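Local coordinates for protein probable Thioesterase (Bartonella henselae, PDB 3HM0) that probably hydrolyses thioester bonds, as a member of the thioesterase superfamily, and assembles from four copies of its chain, at residues G52-F63 with M97-Q106. Residues are numbered along the deposited sequence; the frame is centred on the assembly and turned at random.
Sequences GVVYHARYLEFF and MEINFSRPAQ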
ATOM      1  N   GLY A  52       1.009  15.969   4.899  1.00 25.22           N
ATOM      2  CA  GLY A  52       0.518  16.804   3.799  1.00 24.10           C
ATOM      3  C   GLY A  52       1.050  16.473   2.424  1.00 24.39           C
ATOM      4  O   GLY A  52       0.600  17.057   1.437  1.00 25.22           O
ATOM      5  N   VAL A  53       1.996  15.536   2.328  1.00 23.74           N
ATOM      6  CA  VAL A  53       2.695  15.284   1.062  1.00 22.82           C
ATOM      7  C   VAL A  53       2.883  13.789   0.820  1.00 22.37           C
ATOM      8  O   VAL A  53       2.386  12.968   1.590  1.00 22.53           O
ATOM      9  CB  VAL A  53       4.051  16.054   1.008  1.00 23.43           C
ATOM     10  CG1 VAL A  53       3.815  17.548   1.155  1.00 22.08           C
ATOM     11  CG2 VAL A  53       5.018  15.563   2.109  1.00 23.23           C
ATOM     12  N   VAL A  54       3.584  13.423  -0.243  1.00 21.30           N
ATOM     13  CA  VAL A  54       3.682  12.012  -0.610  1.00 20.32           C
ATOM     14  C   VAL A  54       4.403  11.203   0.468  1.00 20.41           C
ATOM     15  O   VAL A  54       5.478  11.578   0.900  1.00 21.53           O
ATOM     16  CB  VAL A  54       4.361  11.828  -2.010  1.00 20.26           C
ATOM     17  CG1 VAL A  54       4.756  10.366  -2.252  1.00 18.45           C
ATOM     18  CG2 VAL A  54       3.436  12.347  -3.143  1.00 18.70           C
ATOM     19  N   TYR A  55       3.814  10.093   0.906  1.00 20.19           N
ATOM     20  CA  TYR A  55       4.440   9.225   1.904  1.00 19.42           C
ATOM     21  C   TYR A  55       5.746   8.705   1.312  1.00 20.08           C
ATOM     22  O   TYR A  55       5.833   8.491   0.086  1.00 20.05           O
ATOM     23  CB  TYR A  55       3.481   8.086   2.261  1.00 19.10           C
ATOM     24  CG  TYR A  55       4.037   7.079   3.243  1.00 18.87           C
ATOM     25  CD1 TYR A  55       4.451   7.471   4.508  1.00 18.50           C
ATOM     26  CD2 TYR A  55       4.162   5.739   2.907  1.00 18.00           C
ATOM     27  CE1 TYR A  55       4.974   6.562   5.404  1.00 16.78           C
ATOM     28  CE2 TYR A  55       4.687   4.821   3.807  1.00 16.25           C
ATOM     29  CZ  TYR A  55       5.079   5.246   5.047  1.00 17.26           C
ATOM     30  OH  TYR A  55       5.597   4.351   5.948  1.00 19.37           O
ATOM     31  N   HIS A  56       6.764   8.503   2.157  1.00 20.51           N
ATOM     32  CA  HIS A  56       8.123   8.231   1.646  1.00 20.57           C
ATOM     33  C   HIS A  56       8.193   6.913   0.872  1.00 20.14           C
ATOM     34  O   HIS A  56       8.856   6.839  -0.155  1.00 20.54           O
ATOM     35  CB  HIS A  56       9.211   8.338   2.734  1.00 20.50           C
ATOM     36  CG  HIS A  56       9.274   7.157   3.657  1.00 22.03           C
ATOM     37  ND1 HIS A  56       8.361   6.955   4.673  1.00 23.65           N
ATOM     38  CD2 HIS A  56      10.136   6.108   3.714  1.00 22.80           C
ATOM     39  CE1 HIS A  56       8.651   5.825   5.307  1.00 22.40           C
ATOM     40  NE2 HIS A  56       9.720   5.291   4.742  1.00 23.15           N
ATOM     41  N   ALA A  57       7.486   5.892   1.339  1.00 19.56           N
ATOM     42  CA  ALA A  57       7.485   4.586   0.649  1.00 19.07           C
ATOM     43  C   ALA A  57       6.738   4.593  -0.685  1.00 19.19           C
ATOM     44  O   ALA A  57       6.986   3.736  -1.505  1.00 19.90           O
ATOM     45  CB  ALA A  57       6.946   3.466   1.565  1.00 18.05           C
ATOM     46  N   ARG A  58       5.830   5.546  -0.914  1.00 19.27           N
ATOM     47  CA  ARG A  58       5.121   5.579  -2.191  1.00 19.54           C
ATOM     48  C   ARG A  58       6.042   5.980  -3.351  1.00 20.17           C
ATOM     49  O   ARG A  58       5.828   5.540  -4.489  1.00 20.06           O
ATOM     50  CB  ARG A  58       3.836   6.429  -2.158  1.00 18.75           C
ATOM     51  CG  ARG A  58       2.856   6.103  -1.023  1.00 18.62           C
ATOM     52  CD  ARG A  58       2.000   4.866  -1.274  1.00 17.95           C
ATOM     53  NE  ARG A  58       1.170   5.087  -2.457  1.00 20.62           N
ATOM     54  CZ  ARG A  58       0.079   4.405  -2.785  1.00 19.63           C
ATOM     55  NH1 ARG A  58      -0.369   3.424  -2.020  1.00 21.26           N
ATOM     56  NH2 ARG A  58      -0.577   4.731  -3.888  1.00 21.68           N
ATOM     57  N   TYR A  59       7.075   6.778  -3.065  1.00 20.78           N
ATOM     58  CA  TYR A  59       8.091   7.089  -4.094  1.00 21.96           C
ATOM     59  C   TYR A  59       8.697   5.824  -4.666  1.00 22.07           C
ATOM     60  O   TYR A  59       9.015   5.795  -5.842  1.00 23.09           O
ATOM     61  CB  TYR A  59       9.223   8.001  -3.579  1.00 22.16           C
ATOM     62  CG  TYR A  59       8.787   9.398  -3.211  1.00 22.15           C
ATOM     63  CD1 TYR A  59       8.381  10.297  -4.188  1.00 20.64           C
ATOM     64  CD2 TYR A  59       8.793   9.825  -1.881  1.00 23.16           C
ATOM     65  CE1 TYR A  59       7.986  11.585  -3.857  1.00 21.09           C
ATOM     66  CE2 TYR A  59       8.400  11.141  -1.531  1.00 21.42           C
ATOM     67  CZ  TYR A  59       8.004  12.007  -2.536  1.00 21.23           C
ATOM     68  OH  TYR A  59       7.602  13.297  -2.239  1.00 21.95           O
ATOM     69  N   LEU A  60       8.851   4.781  -3.853  1.00 22.31           N
ATOM     70  CA  LEU A  60       9.335   3.495  -4.364  1.00 23.24           C
ATOM     71  C   LEU A  60       8.332   2.815  -5.317  1.00 24.18           C
ATOM     72  O   LEU A  60       8.737   2.056  -6.189  1.00 24.07           O
ATOM     73  CB  LEU A  60       9.711   2.531  -3.243  1.00 22.73           C
ATOM     74  CG  LEU A  60      11.030   2.648  -2.471  1.00 22.03           C
ATOM     75  CD1 LEU A  60      11.042   3.847  -1.498  1.00 15.79           C
ATOM     76  CD2 LEU A  60      11.248   1.333  -1.709  1.00 20.15           C
ATOM     77  N   GLU A  61       7.036   3.078  -5.143  1.00 25.15           N
ATOM     78  CA  GLU A  61       6.037   2.583  -6.100  1.00 25.56           C
ATOM     79  C   GLU A  61       6.194   3.285  -7.419  1.00 25.46           C
ATOM     80  O   GLU A  61       6.156   2.636  -8.467  1.00 25.65           O
ATOM     81  CB  GLU A  61       4.597   2.705  -5.563  1.00 25.68           C
ATOM     82  CG  GLU A  61       4.322   1.647  -4.495  1.00 26.36           C
ATOM     83  CD  GLU A  61       2.893   1.595  -4.075  1.00 26.02           C
ATOM     84  OE1 GLU A  61       2.051   2.145  -4.803  1.00 27.64           O
ATOM     85  OE2 GLU A  61       2.619   1.003  -3.017  1.00 24.23           O
ATOM     86  N   PHE A  62       6.395   4.602  -7.363  1.00 25.31           N
ATOM     87  CA  PHE A  62       6.622   5.392  -8.565  1.00 25.55           C
ATOM     88  C   PHE A  62       7.909   4.961  -9.288  1.00 25.57           C
ATOM     89  O   PHE A  62       7.917   4.809 -10.510  1.00 25.81           O
ATOM     90  CB  PHE A  62       6.630   6.894  -8.245  1.00 26.12           C
ATOM     91  CG  PHE A  62       5.283   7.451  -7.793  1.00 27.99           C
ATOM     92  CD1 PHE A  62       4.132   7.258  -8.548  1.00 28.95           C
ATOM     93  CD2 PHE A  62       5.184   8.213  -6.634  1.00 31.08           C
ATOM     94  CE1 PHE A  62       2.907   7.771  -8.141  1.00 29.20           C
ATOM     95  CE2 PHE A  62       3.947   8.752  -6.225  1.00 31.08           C
ATOM     96  CZ  PHE A  62       2.810   8.512  -6.981  1.00 29.89           C
ATOM     97  N   PHE A  63       8.989   4.729  -8.540  1.00 25.59           N
ATOM     98  CA  PHE A  63      10.230   4.204  -9.137  1.00 25.30           C
ATOM     99  C   PHE A  63      10.022   2.860  -9.809  1.00 26.04           C
ATOM    100  O   PHE A  63      10.581   2.631 -10.869  1.00 25.84           O
ATOM    101  CB  PHE A  63      11.344   4.059  -8.093  1.00 24.47           C
ATOM    102  CG  PHE A  63      12.012   5.350  -7.727  1.00 21.84           C
ATOM    103  CD1 PHE A  63      12.481   6.221  -8.724  1.00 20.13           C
ATOM    104  CD2 PHE A  63      12.216   5.685  -6.394  1.00 18.18           C
ATOM    105  CE1 PHE A  63      13.135   7.426  -8.402  1.00 17.69           C
ATOM    106  CE2 PHE A  63      12.872   6.889  -6.052  1.00 19.63           C
ATOM    107  CZ  PHE A  63      13.331   7.763  -7.070  1.00 18.45           C
ATOM    108  N   MET A  97      19.099  -0.636  -2.667  1.00 32.91           N
ATOM    109  CA  MET A  97      18.527   0.617  -3.106  1.00 32.91           C
ATOM    110  C   MET A  97      19.057   1.771  -2.223  1.00 32.89           C
ATOM    111  O   MET A  97      19.167   1.620  -1.011  1.00 32.91           O
ATOM    112  CB  MET A  97      17.015   0.496  -3.037  1.00 32.34           C
ATOM    113  CG  MET A  97      16.279   1.589  -3.733  1.00 34.18           C
ATOM    114  SD  MET A  97      14.498   1.249  -3.891  1.00 34.91           S
ATOM    115  CE  MET A  97      14.123   2.498  -5.137  1.00 31.02           C
ATOM    116  N   GLU A  98      19.404   2.890  -2.853  1.00 33.15           N
ATOM    117  CA  GLU A  98      19.769   4.128  -2.175  1.00 33.84           C
ATOM    118  C   GLU A  98      18.820   5.210  -2.585  1.00 33.35           C
ATOM    119  O   GLU A  98      18.748   5.546  -3.770  1.00 33.86           O
ATOM    120  CB  GLU A  98      21.168   4.608  -2.578  1.00 34.28           C
ATOM    121  CG  GLU A  98      22.217   4.451  -1.479  1.00 38.98           C
ATOM    122  CD  GLU A  98      22.964   5.751  -1.157  1.00 44.17           C
ATOM    123  OE1 GLU A  98      23.440   6.433  -2.106  1.00 45.65           O
ATOM    124  OE2 GLU A  98      23.084   6.077   0.055  1.00 45.24           O
ATOM    125  N   ILE A  99      18.118   5.795  -1.619  1.00 32.68           N
ATOM    126  CA  ILE A  99      17.203   6.901  -1.928  1.00 31.64           C
ATOM    127  C   ILE A  99      17.559   8.189  -1.199  1.00 31.07           C
ATOM    128  O   ILE A  99      17.866   8.205  -0.005  1.00 29.42           O
ATOM    129  CB  ILE A  99      15.719   6.549  -1.639  1.00 31.73           C
ATOM    130  CG1 ILE A  99      15.403   5.131  -2.097  1.00 31.93           C
ATOM    131  CG2 ILE A  99      14.768   7.563  -2.293  1.00 30.09           C
ATOM    132  CD1 ILE A  99      15.713   4.079  -1.049  1.00 35.00           C
ATOM    133  N   ASN A 100      17.496   9.269  -1.955  1.00 31.04           N
ATOM    134  CA  ASN A 100      17.625  10.598  -1.403  1.00 31.85           C
ATOM    135  C   ASN A 100      16.310  11.357  -1.519  1.00 30.74           C
ATOM    136  O   ASN A 100      15.817  11.566  -2.631  1.00 31.28           O
ATOM    137  CB  ASN A 100      18.747  11.359  -2.125  1.00 32.57           C
ATOM    138  CG  ASN A 100      19.034  12.714  -1.487  1.00 35.52           C
ATOM    139  OD1 ASN A 100      19.076  12.838  -0.253  1.00 38.24           O
ATOM    140  ND2 ASN A 100      19.234  13.738  -2.323  1.00 37.99           N
ATOM    141  N   PHE A 101      15.744  11.768  -0.387  1.00 29.61           N
ATOM    142  CA  PHE A 101      14.491  12.544  -0.390  1.00 29.17           C
ATOM    143  C   PHE A 101      14.727  14.047  -0.207  1.00 29.82           C
ATOM    144  O   PHE A 101      14.790  14.533   0.926  1.00 30.75           O
ATOM    145  CB  PHE A 101      13.523  12.031   0.684  1.00 28.25           C
ATOM    146  CG  PHE A 101      13.243  10.528   0.614  1.00 25.54           C
ATOM    147  CD1 PHE A 101      12.139  10.042  -0.070  1.00 21.93           C
ATOM    148  CD2 PHE A 101      14.067   9.615   1.258  1.00 21.63           C
ATOM    149  CE1 PHE A 101      11.887   8.669  -0.120  1.00 22.37           C
ATOM    150  CE2 PHE A 101      13.800   8.256   1.215  1.00 20.94           C
ATOM    151  CZ  PHE A 101      12.707   7.781   0.536  1.00 19.32           C
ATOM    152  N   SER A 102      14.849  14.785  -1.310  1.00 29.90           N
ATOM    153  CA  SER A 102      15.211  16.206  -1.231  1.00 30.85           C
ATOM    154  C   SER A 102      14.028  17.136  -1.028  1.00 30.80           C
ATOM    155  O   SER A 102      14.070  18.012  -0.183  1.00 30.70           O
ATOM    156  CB  SER A 102      15.961  16.676  -2.489  1.00 30.85           C
ATOM    157  OG  SER A 102      16.926  15.734  -2.894  1.00 32.46           O
ATOM    158  N   ARG A 103      13.003  16.968  -1.854  1.00 30.80           N
ATOM    159  CA  ARG A 103      11.889  17.875  -1.897  1.00 31.00           C
ATOM    160  C   ARG A 103      10.630  17.052  -1.988  1.00 30.61           C
ATOM    161  O   ARG A 103      10.652  15.939  -2.533  1.00 30.71           O
ATOM    162  CB  ARG A 103      11.988  18.733  -3.131  1.00 31.57           C
ATOM    163  CG  ARG A 103      13.044  19.819  -3.073  1.00 35.53           C
ATOM    164  CD  ARG A 103      12.776  20.847  -4.174  1.00 39.76           C
ATOM    165  NE  ARG A 103      13.900  21.764  -4.342  1.00 45.03           N
ATOM    166  CZ  ARG A 103      15.096  21.438  -4.848  1.00 48.25           C
ATOM    167  NH1 ARG A 103      15.379  20.186  -5.247  1.00 46.87           N
ATOM    168  NH2 ARG A 103      16.032  22.384  -4.952  1.00 49.53           N
ATOM    169  N   PRO A 104       9.516  17.591  -1.468  1.00 29.87           N
ATOM    170  CA  PRO A 104       8.307  16.792  -1.399  1.00 29.21           C
ATOM    171  C   PRO A 104       7.397  16.944  -2.624  1.00 29.27           C
ATOM    172  O   PRO A 104       7.340  18.023  -3.231  1.00 28.96           O
ATOM    173  CB  PRO A 104       7.627  17.333  -0.146  1.00 29.20           C
ATOM    174  CG  PRO A 104       8.056  18.773  -0.083  1.00 29.38           C
ATOM    175  CD  PRO A 104       9.368  18.896  -0.792  1.00 29.52           C
ATOM    176  N   ALA A 105       6.696  15.872  -2.989  1.00 29.16           N
ATOM    177  CA  ALA A 105       5.643  15.987  -3.995  1.00 29.61           C
ATOM    178  C   ALA A 105       4.325  16.272  -3.314  1.00 29.48           C
ATOM    179  O   ALA A 105       4.058  15.743  -2.257  1.00 29.79           O
ATOM    180  CB  ALA A 105       5.552  14.747  -4.838  1.00 29.93           C
ATOM    181  N   GLN A 106       3.516  17.132  -3.923  1.00 30.18           N
ATOM    182  CA  GLN A 106       2.240  17.563  -3.357  1.00 30.90           C
ATOM    183  C   GLN A 106       1.083  16.823  -4.032  1.00 31.03           C
ATOM    184  O   GLN A 106       1.256  16.253  -5.136  1.00 31.03           O
ATOM    185  CB  GLN A 106       2.045  19.068  -3.568  1.00 31.21           C
ATOM    186  CG  GLN A 106       3.261  19.968  -3.242  1.00 32.99           C
ATOM    187  CD  GLN A 106       3.377  20.259  -1.761  1.00 35.78           C
ATOM    188  OE1 GLN A 106       2.400  20.130  -1.016  1.00 37.52           O
ATOM    189  NE2 GLN A 106       4.573  20.649  -1.317  1.00 35.57           N
TER
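V54 and A105 join the two loops by a backbone hydrogen bond, V54 N to A105 O at 3.1 Å, while helix 58-63 crosses strand 97-101 at 117° with the axes 11.0 Å apart. Y59 makes the second polar link. Its CG lies anti to the carbonyl carbon, which sends the ring toward the loop at P104 and A105, where Y59 OH accepts a hydrogen bond from A105 N, 2.8 Å away. That bond is fairly straight, 162° at the hydrogen, and A105 N comes in at the ring edge. V54 CG1 lies over one face of the same ring, and V54 CG2 meets A105 CB at 3.6 Å. F101 meets Y59 obliquely, planes at 54°, with Y59 CD2 at the edge of the F101 ring and 3.7 Å from F101 CE1. F101 CE1 also lies 3.5 Å from H56 O. Further along, the extended M97 chain passes L60 in the opposite direction, M97 SD 3.9 Å from L60 CD2, and its CE touches F63 CD2. M97-N100 pair antiparallel with a strand of the second subunit, and L60 packs on L60 of that subunit. Helix 58-72 packed against a curved antiparallel sheet is consistent with this superfamily's hotdog fold.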